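Local atomic coordinates of Slr0280 protein (Synechocystis sp., PDB entry 5H3K), a protein that is of unknown function but may cleave sugar phosphodiesters, as phosphodiester glycosidases of the NAGPA family do. Residues T380-G393 / T479-F492. Numbering follows the deposited sequence.
Sequences TFGRLSLSEIITTG and TTLNVNGRSTPEAF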
ATOM      1  N   THR A 380     -13.906   0.417 -14.815  1.00  6.76           N
ATOM      2  CA  THR A 380     -14.645   1.645 -15.093  1.00  8.49           C
ATOM      3  C   THR A 380     -14.280   2.676 -14.035  1.00  7.60           C
ATOM      4  O   THR A 380     -13.918   2.306 -12.914  1.00  5.97           O
ATOM      5  CB  THR A 380     -16.188   1.436 -15.136  1.00  9.62           C
ATOM      6  OG1 THR A 380     -16.792   2.522 -15.843  1.00 11.31           O
ATOM      7  CG2 THR A 380     -16.800   1.372 -13.720  1.00  8.62           C
ATOM      8  N   PHE A 381     -14.350   3.953 -14.405  1.00  6.66           N
ATOM      9  CA  PHE A 381     -14.042   5.064 -13.503  1.00  7.57           C
ATOM     10  C   PHE A 381     -15.220   6.020 -13.555  1.00  9.37           C
ATOM     11  O   PHE A 381     -15.888   6.144 -14.592  1.00 10.84           O
ATOM     12  CB  PHE A 381     -12.789   5.827 -13.967  1.00  5.06           C
ATOM     13  CG  PHE A 381     -11.478   5.081 -13.779  1.00  7.20           C
ATOM     14  CD1 PHE A 381     -11.150   3.987 -14.576  1.00  7.49           C
ATOM     15  CD2 PHE A 381     -10.534   5.539 -12.863  1.00  5.81           C
ATOM     16  CE1 PHE A 381      -9.921   3.321 -14.428  1.00  6.59           C
ATOM     17  CE2 PHE A 381      -9.304   4.895 -12.713  1.00  5.81           C
ATOM     18  CZ  PHE A 381      -8.999   3.778 -13.501  1.00  5.15           C
ATOM     19  N   GLY A 382     -15.477   6.727 -12.459  1.00  5.65           N
ATOM     20  CA  GLY A 382     -16.537   7.718 -12.476  1.00  7.23           C
ATOM     21  C   GLY A 382     -16.727   8.290 -11.099  1.00  9.61           C
ATOM     22  O   GLY A 382     -15.965   7.973 -10.197  1.00 10.45           O
ATOM     23  N   ARG A 383     -17.738   9.133 -10.939  1.00  6.34           N
ATOM     24  CA  ARG A 383     -18.054   9.683  -9.629  1.00  7.24           C
ATOM     25  C   ARG A 383     -19.268   8.932  -9.111  1.00  6.12           C
ATOM     26  O   ARG A 383     -20.359   9.017  -9.678  1.00  7.79           O
ATOM     27  CB  ARG A 383     -18.295  11.184  -9.731  1.00  8.62           C
ATOM     28  CG  ARG A 383     -17.051  11.901 -10.259  1.00  8.85           C
ATOM     29  CD  ARG A 383     -17.165  13.412 -10.137  1.00 13.71           C
ATOM     30  NE  ARG A 383     -15.935  14.086 -10.573  1.00 14.55           N
ATOM     31  CZ  ARG A 383     -15.652  14.404 -11.838  1.00 14.47           C
ATOM     32  NH1 ARG A 383     -16.499  14.107 -12.816  1.00 17.22           N
ATOM     33  NH2 ARG A 383     -14.514  15.021 -12.125  1.00 13.63           N
ATOM     34  N   LEU A 384     -19.056   8.171  -8.042  1.00  4.52           N
ATOM     35  CA  LEU A 384     -19.989   7.132  -7.647  1.00  5.50           C
ATOM     36  C   LEU A 384     -20.940   7.565  -6.529  1.00  5.43           C
ATOM     37  O   LEU A 384     -20.538   8.169  -5.535  1.00  5.74           O
ATOM     38  CB  LEU A 384     -19.203   5.884  -7.221  1.00  3.86           C
ATOM     39  CG  LEU A 384     -19.975   4.743  -6.558  1.00  6.69           C
ATOM     40  CD1 LEU A 384     -20.900   4.081  -7.574  1.00  7.04           C
ATOM     41  CD2 LEU A 384     -18.982   3.746  -5.965  1.00  5.35           C
ATOM     42  N   SER A 385     -22.214   7.251  -6.696  1.00  5.93           N
ATOM     43  CA  SER A 385     -23.144   7.350  -5.575  1.00  7.75           C
ATOM     44  C   SER A 385     -23.992   6.084  -5.529  1.00  9.08           C
ATOM     45  O   SER A 385     -24.150   5.386  -6.529  1.00  7.37           O
ATOM     46  CB  SER A 385     -24.008   8.608  -5.666  1.00 10.53           C
ATOM     47  OG  SER A 385     -24.794   8.573  -6.839  1.00 19.00           O
ATOM     48  N   LEU A 386     -24.511   5.776  -4.350  1.00  9.33           N
ATOM     49  CA  LEU A 386     -25.310   4.573  -4.181  1.00  7.60           C
ATOM     50  C   LEU A 386     -26.534   4.984  -3.404  1.00 10.96           C
ATOM     51  O   LEU A 386     -26.417   5.689  -2.409  1.00 10.82           O
ATOM     52  CB  LEU A 386     -24.530   3.532  -3.380  1.00  7.05           C
ATOM     53  CG  LEU A 386     -25.312   2.301  -2.917  1.00  8.94           C
ATOM     54  CD1 LEU A 386     -25.621   1.406  -4.108  1.00  9.84           C
ATOM     55  CD2 LEU A 386     -24.548   1.534  -1.830  1.00 10.19           C
ATOM     56  N   SER A 387     -27.714   4.594  -3.865  1.00 11.70           N
ATOM     57  CA  SER A 387     -28.898   4.775  -3.040  1.00 16.35           C
ATOM     58  C   SER A 387     -29.557   3.423  -2.844  1.00 11.09           C
ATOM     59  O   SER A 387     -29.609   2.607  -3.768  1.00 13.71           O
ATOM     60  CB  SER A 387     -29.872   5.791  -3.649  1.00 21.04           C
ATOM     61  OG  SER A 387     -30.417   5.317  -4.862  1.00 23.81           O
ATOM     62  N   GLU A 388     -30.027   3.174  -1.626  1.00 13.90           N
ATOM     63  CA  GLU A 388     -30.755   1.949  -1.341  1.00  9.41           C
ATOM     64  C   GLU A 388     -32.199   2.309  -1.081  1.00 13.27           C
ATOM     65  O   GLU A 388     -32.482   3.152  -0.235  1.00 13.73           O
ATOM     66  CB  GLU A 388     -30.179   1.251  -0.109  1.00 12.16           C
ATOM     67  CG  GLU A 388     -28.707   0.867  -0.258  1.00 12.70           C
ATOM     68  CD  GLU A 388     -28.220  -0.042   0.849  1.00 11.27           C
ATOM     69  OE1 GLU A 388     -28.166   0.403   2.022  1.00 15.99           O
ATOM     70  OE2 GLU A 388     -27.897  -1.209   0.541  1.00 13.84           O
ATOM     71  N   ILE A 389     -33.104   1.678  -1.820  1.00 13.10           N
ATOM     72  CA  ILE A 389     -34.533   1.837  -1.560  1.00 15.94           C
ATOM     73  C   ILE A 389     -34.976   0.733  -0.622  1.00 10.49           C
ATOM     74  O   ILE A 389     -34.781  -0.455  -0.905  1.00 12.25           O
ATOM     75  CB  ILE A 389     -35.365   1.758  -2.844  1.00 18.64           C
ATOM     76  CG1 ILE A 389     -34.922   2.852  -3.816  1.00 19.98           C
ATOM     77  CG2 ILE A 389     -36.846   1.907  -2.516  1.00 17.35           C
ATOM     78  CD1 ILE A 389     -34.829   4.202  -3.158  1.00 19.82           C
ATOM     79  N   ILE A 390     -35.544   1.129   0.511  1.00 11.09           N
ATOM     80  CA  ILE A 390     -36.103   0.174   1.450  1.00 12.88           C
ATOM     81  C   ILE A 390     -37.616   0.203   1.275  1.00 13.91           C
ATOM     82  O   ILE A 390     -38.231   1.257   1.441  1.00 13.63           O
ATOM     83  CB  ILE A 390     -35.768   0.558   2.894  1.00 11.97           C
ATOM     84  CG1 ILE A 390     -34.253   0.694   3.078  1.00 12.09           C
ATOM     85  CG2 ILE A 390     -36.352  -0.465   3.880  1.00 14.65           C
ATOM     86  CD1 ILE A 390     -33.847   1.075   4.503  1.00 12.30           C
ATOM     87  N   THR A 391     -38.194  -0.949   0.931  1.00 13.11           N
ATOM     88  CA  THR A 391     -39.627  -1.071   0.667  1.00 14.09           C
ATOM     89  C   THR A 391     -40.256  -1.976   1.724  1.00 12.85           C
ATOM     90  O   THR A 391     -39.800  -3.100   1.937  1.00 14.70           O
ATOM     91  CB  THR A 391     -39.891  -1.674  -0.730  1.00 18.69           C
ATOM     92  OG1 THR A 391     -39.362  -0.806  -1.736  1.00 20.80           O
ATOM     93  CG2 THR A 391     -41.394  -1.852  -0.978  1.00 15.90           C
ATOM     94  N   THR A 392     -41.293  -1.477   2.389  1.00 17.03           N
ATOM     95  CA  THR A 392     -41.959  -2.220   3.462  1.00 14.57           C
ATOM     96  C   THR A 392     -43.052  -3.137   2.926  1.00 16.00           C
ATOM     97  O   THR A 392     -43.370  -3.122   1.732  1.00 15.34           O
ATOM     98  CB  THR A 392     -42.633  -1.289   4.477  1.00 15.11           C
ATOM     99  OG1 THR A 392     -43.821  -0.743   3.890  1.00 15.23           O
ATOM    100  CG2 THR A 392     -41.708  -0.160   4.909  1.00 15.48           C
ATOM    101  N   GLY A 393     -43.645  -3.919   3.827  1.00 12.49           N
ATOM    102  CA  GLY A 393     -44.676  -4.866   3.451  1.00 16.27           C
ATOM    103  C   GLY A 393     -45.984  -4.213   3.044  1.00 14.78           C
ATOM    104  O   GLY A 393     -46.916  -4.897   2.605  1.00 18.01           O
ATOM    105  N   THR A 479     -42.853  -5.437  10.663  1.00  8.35           N
ATOM    106  CA  THR A 479     -42.860  -5.038   9.250  1.00 11.63           C
ATOM    107  C   THR A 479     -41.791  -5.797   8.449  1.00 11.38           C
ATOM    108  O   THR A 479     -40.642  -5.947   8.902  1.00 11.03           O
ATOM    109  CB  THR A 479     -42.646  -3.509   9.091  1.00 12.38           C
ATOM    110  OG1 THR A 479     -43.614  -2.815   9.886  1.00 13.34           O
ATOM    111  CG2 THR A 479     -42.811  -3.080   7.637  1.00 13.72           C
ATOM    112  N   THR A 480     -42.178  -6.281   7.271  1.00  9.37           N
ATOM    113  CA  THR A 480     -41.265  -6.963   6.350  1.00 13.15           C
ATOM    114  C   THR A 480     -40.584  -5.929   5.441  1.00 13.36           C
ATOM    115  O   THR A 480     -41.226  -4.974   5.016  1.00  9.78           O
ATOM    116  CB  THR A 480     -42.033  -8.009   5.509  1.00 16.76           C
ATOM    117  OG1 THR A 480     -42.385  -9.116   6.351  1.00 20.11           O
ATOM    118  CG2 THR A 480     -41.183  -8.533   4.364  1.00 20.15           C
ATOM    119  N   LEU A 481     -39.286  -6.102   5.165  1.00 11.37           N
ATOM    120  CA  LEU A 481     -38.541  -5.118   4.372  1.00 11.17           C
ATOM    121  C   LEU A 481     -37.780  -5.758   3.223  1.00 10.97           C
ATOM    122  O   LEU A 481     -37.232  -6.857   3.352  1.00 12.01           O
ATOM    123  CB  LEU A 481     -37.546  -4.335   5.241  1.00 11.58           C
ATOM    124  CG  LEU A 481     -38.055  -3.550   6.444  1.00 12.53           C
ATOM    125  CD1 LEU A 481     -36.878  -2.982   7.226  1.00 10.95           C
ATOM    126  CD2 LEU A 481     -38.979  -2.429   6.006  1.00 14.90           C
ATOM    127  N   ASN A 482     -37.759  -5.064   2.093  1.00 12.04           N
ATOM    128  CA  ASN A 482     -36.849  -5.394   1.010  1.00 13.61           C
ATOM    129  C   ASN A 482     -35.908  -4.222   0.776  1.00 12.77           C
ATOM    130  O   ASN A 482     -36.336  -3.072   0.781  1.00 13.13           O
ATOM    131  CB  ASN A 482     -37.619  -5.706  -0.276  1.00 16.85           C
ATOM    132  CG  ASN A 482     -36.721  -5.734  -1.495  1.00 25.06           C
ATOM    133  OD1 ASN A 482     -36.688  -4.782  -2.278  1.00 25.49           O
ATOM    134  ND2 ASN A 482     -35.969  -6.825  -1.655  1.00 28.42           N
ATOM    135  N   VAL A 483     -34.622  -4.510   0.587  1.00 14.48           N
ATOM    136  CA  VAL A 483     -33.651  -3.459   0.283  1.00 11.88           C
ATOM    137  C   VAL A 483     -33.121  -3.676  -1.130  1.00 13.94           C
ATOM    138  O   VAL A 483     -32.705  -4.782  -1.484  1.00 14.89           O
ATOM    139  CB  VAL A 483     -32.479  -3.466   1.277  1.00 11.66           C
ATOM    140  CG1 VAL A 483     -31.502  -2.333   0.963  1.00 11.24           C
ATOM    141  CG2 VAL A 483     -32.993  -3.325   2.701  1.00 12.51           C
ATOM    142  N   ASN A 484     -33.142  -2.624  -1.936  1.00 12.97           N
ATOM    143  CA  ASN A 484     -32.670  -2.709  -3.309  1.00 19.90           C
ATOM    144  C   ASN A 484     -31.690  -1.561  -3.573  1.00 15.60           C
ATOM    145  O   ASN A 484     -32.059  -0.387  -3.486  1.00 14.17           O
ATOM    146  CB  ASN A 484     -33.870  -2.659  -4.271  1.00 23.98           C
ATOM    147  CG  ASN A 484     -33.489  -2.957  -5.719  1.00 33.15           C
ATOM    148  OD1 ASN A 484     -33.150  -2.052  -6.484  1.00 32.06           O
ATOM    149  ND2 ASN A 484     -33.567  -4.231  -6.105  1.00 30.16           N
ATOM    150  N   GLY A 485     -30.449  -1.900  -3.896  1.00 17.56           N
ATOM    151  CA  GLY A 485     -29.431  -0.888  -4.129  1.00 15.40           C
ATOM    152  C   GLY A 485     -29.088  -0.704  -5.595  1.00 13.20           C
ATOM    153  O   GLY A 485     -29.078  -1.665  -6.368  1.00 13.03           O
ATOM    154  N   ARG A 486     -28.792   0.536  -5.976  1.00 10.77           N
ATOM    155  CA  ARG A 486     -28.432   0.852  -7.353  1.00 10.49           C
ATOM    156  C   ARG A 486     -27.358   1.930  -7.400  1.00  9.60           C
ATOM    157  O   ARG A 486     -27.500   2.984  -6.766  1.00 10.04           O
ATOM    158  CB  ARG A 486     -29.665   1.320  -8.124  1.00 11.77           C
ATOM    159  CG  ARG A 486     -29.385   1.666  -9.564  1.00 15.01           C
ATOM    160  CD  ARG A 486     -30.681   1.714 -10.366  1.00 21.78           C
ATOM    161  NE  ARG A 486     -30.451   2.203 -11.723  1.00 21.87           N
ATOM    162  CZ  ARG A 486     -31.398   2.715 -12.509  1.00 31.06           C
ATOM    163  NH1 ARG A 486     -32.651   2.802 -12.080  1.00 28.71           N
ATOM    164  NH2 ARG A 486     -31.091   3.141 -13.728  1.00 24.28           N
ATOM    165  N   SER A 487     -26.292   1.678  -8.159  1.00  8.31           N
ATOM    166  CA  SER A 487     -25.196   2.644  -8.268  1.00  8.14           C
ATOM    167  C   SER A 487     -25.404   3.583  -9.451  1.00  9.38           C
ATOM    168  O   SER A 487     -26.055   3.227 -10.428  1.00  8.48           O
ATOM    169  CB  SER A 487     -23.850   1.936  -8.418  1.00  6.94           C
ATOM    170  OG  SER A 487     -23.691   0.975  -7.398  1.00  9.60           O
ATOM    171  N   THR A 488     -24.848   4.786  -9.338  1.00  8.13           N
ATOM    172  CA  THR A 488     -24.823   5.766 -10.421  1.00  8.91           C
ATOM    173  C   THR A 488     -23.381   6.249 -10.502  1.00 10.62           C
ATOM    174  O   THR A 488     -22.769   6.526  -9.473  1.00  8.40           O
ATOM    175  CB  THR A 488     -25.769   6.952 -10.132  1.00 12.64           C
ATOM    176  OG1 THR A 488     -27.115   6.471 -10.009  1.00 13.55           O
ATOM    177  CG2 THR A 488     -25.717   7.987 -11.254  1.00 15.55           C
ATOM    178  N   PRO A 489     -22.806   6.318 -11.715  1.00 10.41           N
ATOM    179  CA  PRO A 489     -23.360   5.982 -13.038  1.00 10.39           C
ATOM    180  C   PRO A 489     -23.776   4.516 -13.158  1.00 10.42           C
ATOM    181  O   PRO A 489     -23.196   3.658 -12.493  1.00  7.91           O
ATOM    182  CB  PRO A 489     -22.183   6.237 -14.003  1.00 12.43           C
ATOM    183  CG  PRO A 489     -21.185   7.037 -13.250  1.00 10.27           C
ATOM    184  CD  PRO A 489     -21.405   6.782 -11.787  1.00 11.17           C
ATOM    185  N   GLU A 490     -24.756   4.247 -14.013  1.00  8.32           N
ATOM    186  CA  GLU A 490     -25.261   2.887 -14.223  1.00 10.41           C
ATOM    187  C   GLU A 490     -24.191   1.824 -14.478  1.00  8.23           C
ATOM    188  O   GLU A 490     -24.339   0.674 -14.046  1.00  9.89           O
ATOM    189  CB  GLU A 490     -26.297   2.895 -15.348  1.00 12.15           C
ATOM    190  CG  GLU A 490     -27.130   1.611 -15.483  1.00 15.28           C
ATOM    191  CD  GLU A 490     -27.996   1.305 -14.262  1.00 15.82           C
ATOM    192  OE1 GLU A 490     -28.269   2.220 -13.447  1.00 14.17           O
ATOM    193  OE2 GLU A 490     -28.412   0.129 -14.119  1.00 16.43           O
ATOM    194  N   ALA A 491     -23.109   2.191 -15.163  1.00  8.85           N
ATOM    195  CA  ALA A 491     -22.069   1.213 -15.492  1.00  9.83           C
ATOM    196  C   ALA A 491     -21.444   0.548 -14.270  1.00  8.04           C
ATOM    197  O   ALA A 491     -20.925  -0.565 -14.371  1.00  7.37           O
ATOM    198  CB  ALA A 491     -20.977   1.836 -16.364  1.00 11.05           C
ATOM    199  N   PHE A 492     -21.483   1.218 -13.123  1.00  8.13           N
ATOM    200  CA  PHE A 492     -20.882   0.665 -11.912  1.00  7.50           C
ATOM    201  C   PHE A 492     -21.598  -0.598 -11.456  1.00  9.25           C
ATOM    202  O   PHE A 492     -21.000  -1.454 -10.802  1.00  6.50           O
ATOM    203  CB  PHE A 492     -20.844   1.698 -10.784  1.00  6.42           C
ATOM    204  CG  PHE A 492     -19.608   2.559 -10.799  1.00  7.48           C
ATOM    205  CD1 PHE A 492     -18.451   2.142 -10.156  1.00  9.62           C
ATOM    206  CD2 PHE A 492     -19.607   3.786 -11.450  1.00 12.54           C
ATOM    207  CE1 PHE A 492     -17.298   2.937 -10.161  1.00  6.97           C
ATOM    208  CE2 PHE A 492     -18.468   4.591 -11.463  1.00 12.16           C
ATOM    209  CZ  PHE A 492     -17.311   4.163 -10.823  1.00  7.67           C
TER
HETATM  210  O   HOH W   1     -36.758  -2.077  -2.115  1.00 19.01           O
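Strands 385-392 and 481-488 pair as antiparallel neighbours in a mixed beta-sheet, with strand 397-403 flanking 385-392 on its other edge; strand 481-488 falls in the region matching the phosphodiester glycosidase family. Hydrogen-bonded pairs run from S385-T488 to T391-N482. The T391-N482 pair is bonded both ways, T391 N to N482 O and N482 N to T391 O, each at 2.8 Å and in the carbonyl plane; the return bond from S387 N to R486 O is weak. Between these pairs CA-H groups point at carbonyls, as I390 CA does at N482 O (3.3 Å). The side chains of L386, E388, I390, L481 and V483 share one face, where strand 460-466 packs on I390, L481 and V483. There CD2 of L481 lies 3.9 Å from CG2 of I390, while V483 CG1 rests against the carboxylate end of E388, whose OE1 is salt-bridged to R414. Past the strand, a cis peptide before P489 leads into a 3-10 turn that plugs F492 against 380-384. CG2 of T380 sits over the centre of one ring face, 3.9 Å from the F492 centroid, and CD1 of L384 meets the opposite face off-centre, 4.1 Å from it. L384 reaches there because its CG stands opposite the backbone N (chi1 171°). A serine in place of F492 would probably leave T380 CG2 and L384 CD1 without the ring between them, opening a gap beside strand 369-373. On the other face, R486 grips E490 side-on, NE and NH2 both meeting OE1 in the guanidinium plane. Farther along that face, at the T391-N482 end, a water hydrogen-bonds to I389 O, T391 OG1 and N482 OD1, lying 2.7 Å from N482 OD1.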